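Local coordinates for protein chaperone CupB2 (Pseudomonas aeruginosa, PDB 3Q48) that probably acts as a periplasmic chaperone that assists the folding and assembly of fimbrial (pilus) subunits, at residues A[154-159]-A[230-235]; A[78-83]-A[112-117]; A[50-55]-A[89-94]; A[192-197]-A[224-229]. All blocks are in the same frame, centred on the assembly; numbering follows the deposited sequence.

Interaction 1: A[154-159]-A[230-235]; sequences SAAGKL and YEVIND
Tyr230 and Ala156 carry most of this contact, in which the loop before strand 160-163 is laid against the inward side of strand 227-233. The tyrosine hydroxyl donates to the backbone carbonyl of Ala156, with OH and O 2.5 Å apart, a very short bond whose length should be read with the modest resolution in mind. The carbonyl oxygen lies at the edge of the ring, near its plane. Tyr230 reaches it with CG placed between its own backbone N and carbonyl carbon (chi1 58°), which directs the phenol toward the loop. On the strand side, the methyl of Ala156 sits against both branches of Val232, CB to CG2 being 3.6 Å. Leu159 adds CD1, 4.1 Å from Tyr230 CE1, in an oblique approach to the ring. Trp161 and His242 also meet the Tyr230 ring, and Leu159 continues onto Val185 and Phe187 of strand 185-194, so the contact belongs to the interior of the C-terminal immunoglobulin-like domain. The loop therefore meets the sheet through apolar side chains and a single polar link: a phenol packed largely against Ala156, Leu159, Trp161 and His242 donates a hydrogen bond to a main-chain oxygen of a buried residue.

Interaction 2: A[78-83]-A[112-117]; sequences VPFSVT and SLFWLN
An edge-to-face aromatic pair, with aliphatic groups beside it, forms this apolar contact inside the N-terminal immunoglobulin-like domain, where strand 80-89 and the loop just before it meet strand 112-121 through side chains and share no hydrogen bond with it; strand 58-65 comes between the two strands in the sheet order. Phe80 presents its edge to the face of Phe114: the ring centroids are 5.0 Å apart and the planes stand at 71°. The touching atom is Phe80 CE2, 3.5 Å from Phe114 CD2 and displaced from the middle of that face toward its rim. Both phenylalanines hold CG anti to the carbonyl carbon (chi1 -57° for Phe80 and -66° for Phe114), which, with both CB atoms already directed at the partner segment, brings the rings together. Around Phe114, Pro79 CD lies 3.9 Å from CE1 and Val78 CB 4.2 Å from the same atom, both obliquely placed. Farther along, Val82 CG2 meets Leu116 CD1 at 4.2 Å. Phe39, Tyr101 and Phe144 also border Phe80, extending the aromatic cluster. With no polar bond across it, the contact rests on one edge-to-face pair and aliphatic packing, so its cohesion is essentially hydrophobic and aromatic.

Interaction 3: A[50-55]-A[89-94]; sequences VSNTSG and VEPNGG
Asn52 meets the 89-94 segment with both its backbone and its side-chain amide. Its backbone N donates to Gly93 O at 2.9 Å, while the return bond, from Gly93 N to Asn52 O, is weak at 3.3 Å. Carrying CG anti to the backbone N (chi1 172°), the side chain swings across to the turn: ND2 donates to Val89 O at 2.8 Å, with an N-H...O angle of 163°. The acceptor lies in the amide plane, although the nitrogen stands above the plane of the Val89 carbonyl. A second bond from ND2 goes to Thr56 O. The other end of the amide is used as well, since OD1 accepts Ser54 OG at 2.9 Å on a lone pair and Ser54 N more weakly. Asn92 and Gly93 both face Asn52, a G1 beta bulge at the start of strand 93-101, where it runs antiparallel to strand 45-52 at one margin of the N-terminal domain's sheet. The left-handed conformation of Asn92 belongs to this bulge, and its N donates to Ser54 O at 3.1 Å, nearly along the carbonyl direction. Val89 packs against this pairing, CG1 lying 3.3 Å from Asn52 CB, and its CG2 meets Val50 CG2 at 4.2 Å. Beyond the bulge, Ser51 and Gly94 form a non-hydrogen-bonded pair, where Gly94 CA points a CH at Val50 O, 3.3 Å away.

Interaction 4: A[192-197]-A[224-229]; sequences LIVDGR and EAASVR
Two backbone hydrogen bonds join Ile193 and Ser227, from Ile193 N to Ser227 O and from Ser227 N to Ile193 O, each 3.1 Å long. They make an antiparallel hydrogen-bonded pair, followed by the non-hydrogen-bonded pair of Leu192 and Val228. Weaker CH...O contacts accompany them: Ala226 CA lies 3.4 Å from Ile193 O, and Leu192 CA lies 3.6 Å from Ser227 O. Among apolar contacts, Val194 CG2 touches Ala226 CB at 4.1 Å, and on the face of Leu192 and Val228 the leucine CD2 approaches the valine CG2 at 4.4 Å. On the face of Ile193 and Ser227, Ile193 sets CD1 over one face of the Arg229 guanidinium, 3.6 Å from NE and nearer the rim than the centre. Arg229 brings the group there by leaving the backbone with CG anti to N (chi1 171°) and bending at chi3. Its NE forms a salt bridge with Asp243. Ser227 OG bonds to Arg244 O. Just past Val194 the chain reverses in a type I' turn to Arg197, the tight connection of the hairpin formed by strands 185-194 and 197-206. Such pairing is that of neighbouring antiparallel strands in the immunoglobulin-like C-terminal domain.

The four contacts divide between the two domains of the chaperone. Interactions 2 and 3 lie in the N-terminal domain and interactions 1 and 4 in the C-terminal one, with the centres of 3 and 4 about 45 Å apart. Interaction 1 is buried; the others are partly so, and 3 and 4 lie far from the chain's centre. Strand 227-233 serves both C-terminal contacts: 4 pairs it with a sheet neighbour, while 1 covers it with a loop. Strands 80-89 and 93-101 are neighbours in the sheet reached by both 2 and 3. Side-chain packing dominates in 1 and 2, with one hydroxyl bond in 1, whereas 3 and 4 rest on backbone bonds, joined in 3 by the Asn52 amide.

Interaction 1: A[154-159]-A[230-235]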
# COMPACT_ATOMS: atom_id res chain seq x y z
N SER A 154 -12.20 9.80 3.55
CA SER A 154 -13.17 9.60 4.61
C SER A 154 -13.16 8.18 5.15
O SER A 154 -13.83 7.88 6.16
CB SER A 154 -14.57 9.93 4.10
OG SER A 154 -14.60 11.19 3.43
N ALA A 155 -12.39 7.31 4.52
CA ALA A 155 -12.61 5.90 4.75
C ALA A 155 -12.23 5.45 6.17
O ALA A 155 -13.02 4.76 6.86
CB ALA A 155 -11.92 5.07 3.69
N ALA A 156 -11.03 5.83 6.61
CA ALA A 156 -10.48 5.36 7.89
C ALA A 156 -11.48 5.68 9.01
O ALA A 156 -11.59 4.92 9.99
CB ALA A 156 -9.16 6.01 8.19
N GLY A 157 -12.21 6.78 8.84
CA GLY A 157 -13.20 7.17 9.84
C GLY A 157 -14.56 6.45 9.80
O GLY A 157 -15.44 6.82 10.58
N LYS A 158 -14.76 5.48 8.90
CA LYS A 158 -16.03 4.73 8.89
C LYS A 158 -15.80 3.30 9.37
O LYS A 158 -16.68 2.48 9.37
CB LYS A 158 -16.72 4.76 7.51
CG LYS A 158 -16.93 6.16 6.98
CD LYS A 158 -17.48 6.20 5.54
CE LYS A 158 -17.21 7.62 4.95
NZ LYS A 158 -18.05 8.00 3.77
N LEU A 159 -14.57 3.00 9.73
CA LEU A 159 -14.26 1.69 10.27
C LEU A 159 -15.03 1.53 11.57
O LEU A 159 -15.19 2.49 12.31
CB LEU A 159 -12.76 1.59 10.50
CG LEU A 159 -12.00 1.83 9.21
CD1 LEU A 159 -10.51 1.83 9.49
CD2 LEU A 159 -12.36 0.75 8.19
N TYR A 230 -5.88 4.74 16.12
CA TYR A 230 -5.21 4.20 14.99
C TYR A 230 -4.75 5.25 14.00
O TYR A 230 -5.40 6.31 13.85
CB TYR A 230 -6.09 3.14 14.32
CG TYR A 230 -7.47 3.58 13.86
CD1 TYR A 230 -7.65 4.10 12.59
CD2 TYR A 230 -8.61 3.45 14.69
CE1 TYR A 230 -8.93 4.49 12.13
CE2 TYR A 230 -9.89 3.85 14.25
CZ TYR A 230 -10.03 4.37 12.96
OH TYR A 230 -11.26 4.78 12.46
N GLU A 231 -3.65 4.96 13.30
CA GLU A 231 -3.07 5.88 12.35
C GLU A 231 -3.07 5.23 11.02
O GLU A 231 -2.64 4.08 10.89
CB GLU A 231 -1.61 6.22 12.69
CG GLU A 231 -1.44 6.98 14.00
CD GLU A 231 -0.01 7.49 14.25
OE1 GLU A 231 0.84 7.44 13.33
OE2 GLU A 231 0.26 7.95 15.37
N VAL A 232 -3.48 5.98 9.99
CA VAL A 232 -3.56 5.42 8.70
C VAL A 232 -2.70 6.19 7.72
O VAL A 232 -2.54 7.38 7.87
CB VAL A 232 -5.04 5.39 8.26
CG1 VAL A 232 -5.84 4.48 9.24
CG2 VAL A 232 -5.59 6.73 8.27
N ILE A 233 -2.18 5.50 6.71
CA ILE A 233 -1.34 6.08 5.69
C ILE A 233 -2.18 6.56 4.52
O ILE A 233 -2.92 5.77 3.91
CB ILE A 233 -0.28 5.05 5.24
CG1 ILE A 233 0.58 4.65 6.44
CG2 ILE A 233 0.68 5.63 4.16
CD1 ILE A 233 1.11 3.21 6.41
N ASN A 234 -2.09 7.84 4.18
CA ASN A 234 -2.84 8.38 3.07
C ASN A 234 -2.15 8.07 1.75
O ASN A 234 -1.12 7.43 1.74
CB ASN A 234 -3.10 9.90 3.29
CG ASN A 234 -1.81 10.75 3.29
OD1 ASN A 234 -0.79 10.39 2.71
ND2 ASN A 234 -1.87 11.91 3.95
N ASP A 235 -2.69 8.57 0.63
CA ASP A 235 -2.19 8.36 -0.74
C ASP A 235 -0.75 8.82 -0.93
O ASP A 235 -0.04 8.26 -1.77
CB ASP A 235 -3.07 9.13 -1.74
CG ASP A 235 -4.38 8.41 -2.10
OD1 ASP A 235 -4.69 7.28 -1.59
OD2 ASP A 235 -5.12 8.99 -2.93

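Interaction 2: A[78-83]-A[112-117]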
# COMPACT_ATOMS: atom_id res chain seq x y z
N VAL A 78 -0.78 -9.76 -15.08
CA VAL A 78 -1.34 -8.56 -14.47
C VAL A 78 -1.43 -7.49 -15.55
O VAL A 78 -0.55 -7.43 -16.43
CB VAL A 78 -0.51 -8.05 -13.29
CG1 VAL A 78 -0.31 -9.16 -12.27
CG2 VAL A 78 0.81 -7.46 -13.75
N PRO A 79 -2.48 -6.65 -15.48
CA PRO A 79 -2.73 -5.65 -16.51
C PRO A 79 -1.85 -4.40 -16.40
O PRO A 79 -2.25 -3.34 -16.81
CB PRO A 79 -4.18 -5.26 -16.27
CG PRO A 79 -4.34 -5.37 -14.83
CD PRO A 79 -3.43 -6.49 -14.37
N PHE A 80 -0.66 -4.54 -15.84
CA PHE A 80 0.27 -3.42 -15.80
C PHE A 80 1.61 -3.80 -16.43
O PHE A 80 2.02 -4.94 -16.35
CB PHE A 80 0.42 -2.88 -14.38
CG PHE A 80 -0.87 -2.46 -13.75
CD1 PHE A 80 -1.39 -1.22 -14.02
CD2 PHE A 80 -1.56 -3.32 -12.90
CE1 PHE A 80 -2.56 -0.81 -13.48
CE2 PHE A 80 -2.78 -2.95 -12.33
CZ PHE A 80 -3.29 -1.68 -12.63
N SER A 81 2.25 -2.84 -17.09
CA SER A 81 3.63 -2.99 -17.50
C SER A 81 4.47 -1.87 -16.84
O SER A 81 3.94 -0.85 -16.48
CB SER A 81 3.72 -2.93 -19.02
OG SER A 81 3.45 -1.60 -19.45
N VAL A 82 5.76 -2.11 -16.65
CA VAL A 82 6.66 -1.08 -16.15
C VAL A 82 7.77 -0.91 -17.15
O VAL A 82 8.50 -1.85 -17.46
CB VAL A 82 7.26 -1.39 -14.78
CG1 VAL A 82 7.90 -0.09 -14.16
CG2 VAL A 82 6.19 -1.86 -13.86
N THR A 83 7.89 0.31 -17.65
CA THR A 83 8.87 0.69 -18.64
C THR A 83 9.76 1.74 -18.01
O THR A 83 9.24 2.66 -17.39
CB THR A 83 8.12 1.32 -19.84
OG1 THR A 83 7.07 0.44 -20.21
CG2 THR A 83 9.03 1.56 -21.05
N SER A 112 -8.57 -2.04 -6.46
CA SER A 112 -7.76 -3.27 -6.56
C SER A 112 -6.31 -3.05 -6.12
O SER A 112 -5.73 -1.96 -6.28
CB SER A 112 -7.81 -3.84 -7.96
OG SER A 112 -9.11 -4.36 -8.18
N LEU A 113 -5.76 -4.10 -5.50
CA LEU A 113 -4.43 -4.07 -4.93
C LEU A 113 -3.40 -4.89 -5.74
O LEU A 113 -3.59 -6.09 -5.97
CB LEU A 113 -4.51 -4.58 -3.53
CG LEU A 113 -3.17 -4.68 -2.82
CD1 LEU A 113 -2.46 -3.31 -2.62
CD2 LEU A 113 -3.49 -5.45 -1.53
N PHE A 114 -2.34 -4.20 -6.19
CA PHE A 114 -1.18 -4.79 -6.85
C PHE A 114 0.12 -4.38 -6.15
O PHE A 114 0.11 -3.54 -5.22
CB PHE A 114 -1.17 -4.40 -8.32
CG PHE A 114 -2.33 -4.98 -9.11
CD1 PHE A 114 -2.21 -6.22 -9.73
CD2 PHE A 114 -3.54 -4.31 -9.20
CE1 PHE A 114 -3.27 -6.78 -10.45
CE2 PHE A 114 -4.65 -4.88 -9.93
CZ PHE A 114 -4.49 -6.10 -10.56
N TRP A 115 1.24 -4.97 -6.54
CA TRP A 115 2.46 -4.70 -5.82
C TRP A 115 3.53 -4.34 -6.82
O TRP A 115 3.71 -5.04 -7.80
CB TRP A 115 2.88 -5.90 -4.97
CG TRP A 115 1.90 -6.26 -3.85
CD1 TRP A 115 0.74 -7.05 -3.95
CD2 TRP A 115 1.96 -5.81 -2.49
NE1 TRP A 115 0.16 -7.15 -2.72
CE2 TRP A 115 0.87 -6.40 -1.81
CE3 TRP A 115 2.86 -5.01 -1.77
CZ2 TRP A 115 0.64 -6.17 -0.45
CZ3 TRP A 115 2.65 -4.83 -0.41
CH2 TRP A 115 1.55 -5.40 0.23
N LEU A 116 4.19 -3.21 -6.60
CA LEU A 116 5.34 -2.85 -7.40
C LEU A 116 6.57 -3.34 -6.68
O LEU A 116 6.71 -3.10 -5.46
CB LEU A 116 5.43 -1.35 -7.59
CG LEU A 116 6.60 -0.77 -8.35
CD1 LEU A 116 6.75 -1.33 -9.77
CD2 LEU A 116 6.40 0.74 -8.37
N ASN A 117 7.41 -4.10 -7.40
CA ASN A 117 8.69 -4.55 -6.85
C ASN A 117 9.83 -3.76 -7.52
O ASN A 117 9.79 -3.49 -8.72
CB ASN A 117 8.90 -6.01 -7.11
CG ASN A 117 7.85 -6.88 -6.51
OD1 ASN A 117 7.94 -7.25 -5.34
ND2 ASN A 117 6.88 -7.29 -7.34

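Interaction 3: A[50-55]-A[89-94]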
# COMPACT_ATOMS: atom_id res chain seq x y z
N VAL A 50 12.70 6.79 -8.96
CA VAL A 50 13.57 6.01 -8.11
C VAL A 50 14.95 6.65 -8.08
O VAL A 50 15.57 6.80 -9.10
CB VAL A 50 13.69 4.53 -8.56
CG1 VAL A 50 12.31 3.90 -8.75
CG2 VAL A 50 14.51 4.41 -9.84
N SER A 51 15.42 7.02 -6.89
CA SER A 51 16.71 7.69 -6.70
C SER A 51 17.79 6.72 -6.28
O SER A 51 17.56 5.77 -5.52
CB SER A 51 16.62 8.75 -5.62
OG SER A 51 15.64 9.72 -5.90
N ASN A 52 18.99 6.97 -6.79
CA ASN A 52 20.19 6.25 -6.38
C ASN A 52 20.97 7.19 -5.48
O ASN A 52 21.55 8.20 -5.93
CB ASN A 52 20.98 5.81 -7.61
CG ASN A 52 22.30 5.23 -7.27
OD1 ASN A 52 22.63 5.09 -6.11
ND2 ASN A 52 23.09 4.90 -8.30
N THR A 53 20.93 6.89 -4.18
CA THR A 53 21.49 7.85 -3.22
C THR A 53 23.00 7.68 -3.01
O THR A 53 23.69 8.61 -2.56
CB THR A 53 20.68 7.88 -1.90
OG1 THR A 53 20.91 9.13 -1.25
CG2 THR A 53 21.05 6.70 -0.99
N SER A 54 23.51 6.51 -3.42
CA SER A 54 24.93 6.17 -3.36
C SER A 54 25.85 6.84 -4.43
O SER A 54 25.41 7.68 -5.24
CB SER A 54 25.07 4.65 -3.42
OG SER A 54 25.01 4.21 -4.76
N GLY A 55 27.12 6.46 -4.42
CA GLY A 55 28.11 7.06 -5.30
C GLY A 55 28.49 6.19 -6.49
O GLY A 55 29.36 6.59 -7.27
N VAL A 89 20.74 3.73 -12.87
CA VAL A 89 20.43 4.92 -12.13
C VAL A 89 21.76 5.52 -11.73
O VAL A 89 22.52 4.89 -11.00
CB VAL A 89 19.58 4.57 -10.88
CG1 VAL A 89 19.03 5.83 -10.22
CG2 VAL A 89 18.42 3.57 -11.24
N GLU A 90 22.04 6.73 -12.20
CA GLU A 90 23.28 7.42 -11.94
C GLU A 90 23.57 7.54 -10.46
O GLU A 90 22.65 7.57 -9.65
CB GLU A 90 23.31 8.85 -12.52
CG GLU A 90 23.29 8.99 -14.03
CD GLU A 90 24.29 8.12 -14.77
OE1 GLU A 90 25.48 8.04 -14.37
OE2 GLU A 90 23.88 7.52 -15.79
N PRO A 91 24.86 7.64 -10.10
CA PRO A 91 25.22 8.09 -8.76
C PRO A 91 24.59 9.46 -8.45
O PRO A 91 24.66 10.38 -9.27
CB PRO A 91 26.76 8.18 -8.80
CG PRO A 91 27.16 7.81 -10.20
CD PRO A 91 26.01 7.12 -10.84
N ASN A 92 23.96 9.56 -7.28
CA ASN A 92 23.26 10.79 -6.84
C ASN A 92 22.35 11.30 -7.93
O ASN A 92 22.46 12.45 -8.36
CB ASN A 92 24.24 11.89 -6.44
CG ASN A 92 25.36 11.39 -5.52
OD1 ASN A 92 26.54 11.42 -5.91
ND2 ASN A 92 24.99 10.91 -4.32
N GLY A 93 21.47 10.43 -8.40
CA GLY A 93 20.68 10.71 -9.57
C GLY A 93 19.39 9.96 -9.40
O GLY A 93 19.11 9.43 -8.33
N GLY A 94 18.58 9.93 -10.44
CA GLY A 94 17.30 9.28 -10.33
C GLY A 94 16.84 8.87 -11.70
O GLY A 94 17.18 9.53 -12.70

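Interaction 4: A[192-197]-A[224-229]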
# COMPACT_ATOMS: atom_id res chain seq x y z
N LEU A 192 -4.82 -0.09 21.61
CA LEU A 192 -5.85 -0.07 22.65
C LEU A 192 -5.38 0.88 23.74
O LEU A 192 -4.21 0.85 24.11
CB LEU A 192 -6.07 -1.48 23.26
CG LEU A 192 -6.54 -2.57 22.29
CD1 LEU A 192 -7.09 -3.80 23.04
CD2 LEU A 192 -7.60 -2.02 21.32
N ILE A 193 -6.31 1.71 24.25
CA ILE A 193 -6.01 2.72 25.28
C ILE A 193 -7.01 2.62 26.42
O ILE A 193 -8.21 2.53 26.18
CB ILE A 193 -5.99 4.15 24.64
CG1 ILE A 193 -4.84 4.25 23.62
CG2 ILE A 193 -5.82 5.23 25.68
CD1 ILE A 193 -4.59 5.60 23.15
N VAL A 194 -6.53 2.61 27.65
CA VAL A 194 -7.40 2.59 28.83
C VAL A 194 -6.79 3.47 29.86
O VAL A 194 -5.75 3.10 30.40
CB VAL A 194 -7.54 1.19 29.48
CG1 VAL A 194 -8.66 1.23 30.52
CG2 VAL A 194 -7.85 0.13 28.43
N ASP A 195 -7.44 4.60 30.17
CA ASP A 195 -6.90 5.59 31.14
C ASP A 195 -5.43 5.99 30.87
O ASP A 195 -4.64 6.07 31.79
CB ASP A 195 -7.04 5.12 32.60
CG ASP A 195 -8.50 5.09 33.10
OD1 ASP A 195 -9.44 5.41 32.32
OD2 ASP A 195 -8.70 4.72 34.29
N GLY A 196 -5.11 6.24 29.59
CA GLY A 196 -3.78 6.63 29.14
C GLY A 196 -2.79 5.50 28.86
O GLY A 196 -1.68 5.76 28.40
N ARG A 197 -3.16 4.25 29.17
CA ARG A 197 -2.25 3.09 29.06
C ARG A 197 -2.34 2.63 27.65
O ARG A 197 -3.43 2.44 27.17
CB ARG A 197 -2.64 1.92 29.98
CG ARG A 197 -2.22 2.10 31.40
CD ARG A 197 -2.67 0.93 32.26
NE ARG A 197 -3.91 1.20 32.99
CZ ARG A 197 -5.04 0.50 32.85
NH1 ARG A 197 -5.10 -0.55 32.02
NH2 ARG A 197 -6.12 0.84 33.56
N GLU A 224 -11.32 -3.26 28.21
CA GLU A 224 -12.35 -3.05 29.26
C GLU A 224 -13.14 -1.80 28.87
O GLU A 224 -14.09 -1.88 28.09
CB GLU A 224 -11.74 -2.91 30.68
N ALA A 225 -12.72 -0.65 29.42
CA ALA A 225 -13.25 0.66 29.05
C ALA A 225 -12.46 1.19 27.83
O ALA A 225 -12.37 2.40 27.58
CB ALA A 225 -13.15 1.62 30.26
N ALA A 226 -11.88 0.25 27.08
CA ALA A 226 -10.97 0.53 25.96
C ALA A 226 -11.55 1.39 24.85
O ALA A 226 -12.75 1.37 24.52
CB ALA A 226 -10.42 -0.76 25.40
N SER A 227 -10.66 2.20 24.30
CA SER A 227 -10.89 3.00 23.13
C SER A 227 -9.88 2.45 22.14
O SER A 227 -8.89 1.84 22.55
CB SER A 227 -10.53 4.43 23.49
OG SER A 227 -10.78 5.29 22.40
N VAL A 228 -10.08 2.62 20.85
CA VAL A 228 -9.02 2.26 19.92
C VAL A 228 -8.40 3.53 19.30
O VAL A 228 -9.13 4.44 18.92
CB VAL A 228 -9.50 1.22 18.82
CG1 VAL A 228 -10.55 1.80 17.89
CG2 VAL A 228 -8.33 0.74 17.98
N ARG A 229 -7.07 3.58 19.15
CA ARG A 229 -6.43 4.73 18.46
C ARG A 229 -5.64 4.19 17.31
O ARG A 229 -4.82 3.27 17.49
CB ARG A 229 -5.48 5.47 19.40
CG ARG A 229 -4.61 6.54 18.72
CD ARG A 229 -3.91 7.41 19.79
NE ARG A 229 -4.87 8.16 20.58
CZ ARG A 229 -4.57 9.00 21.57
NH1 ARG A 229 -3.31 9.21 21.93
NH2 ARG A 229 -5.56 9.61 22.23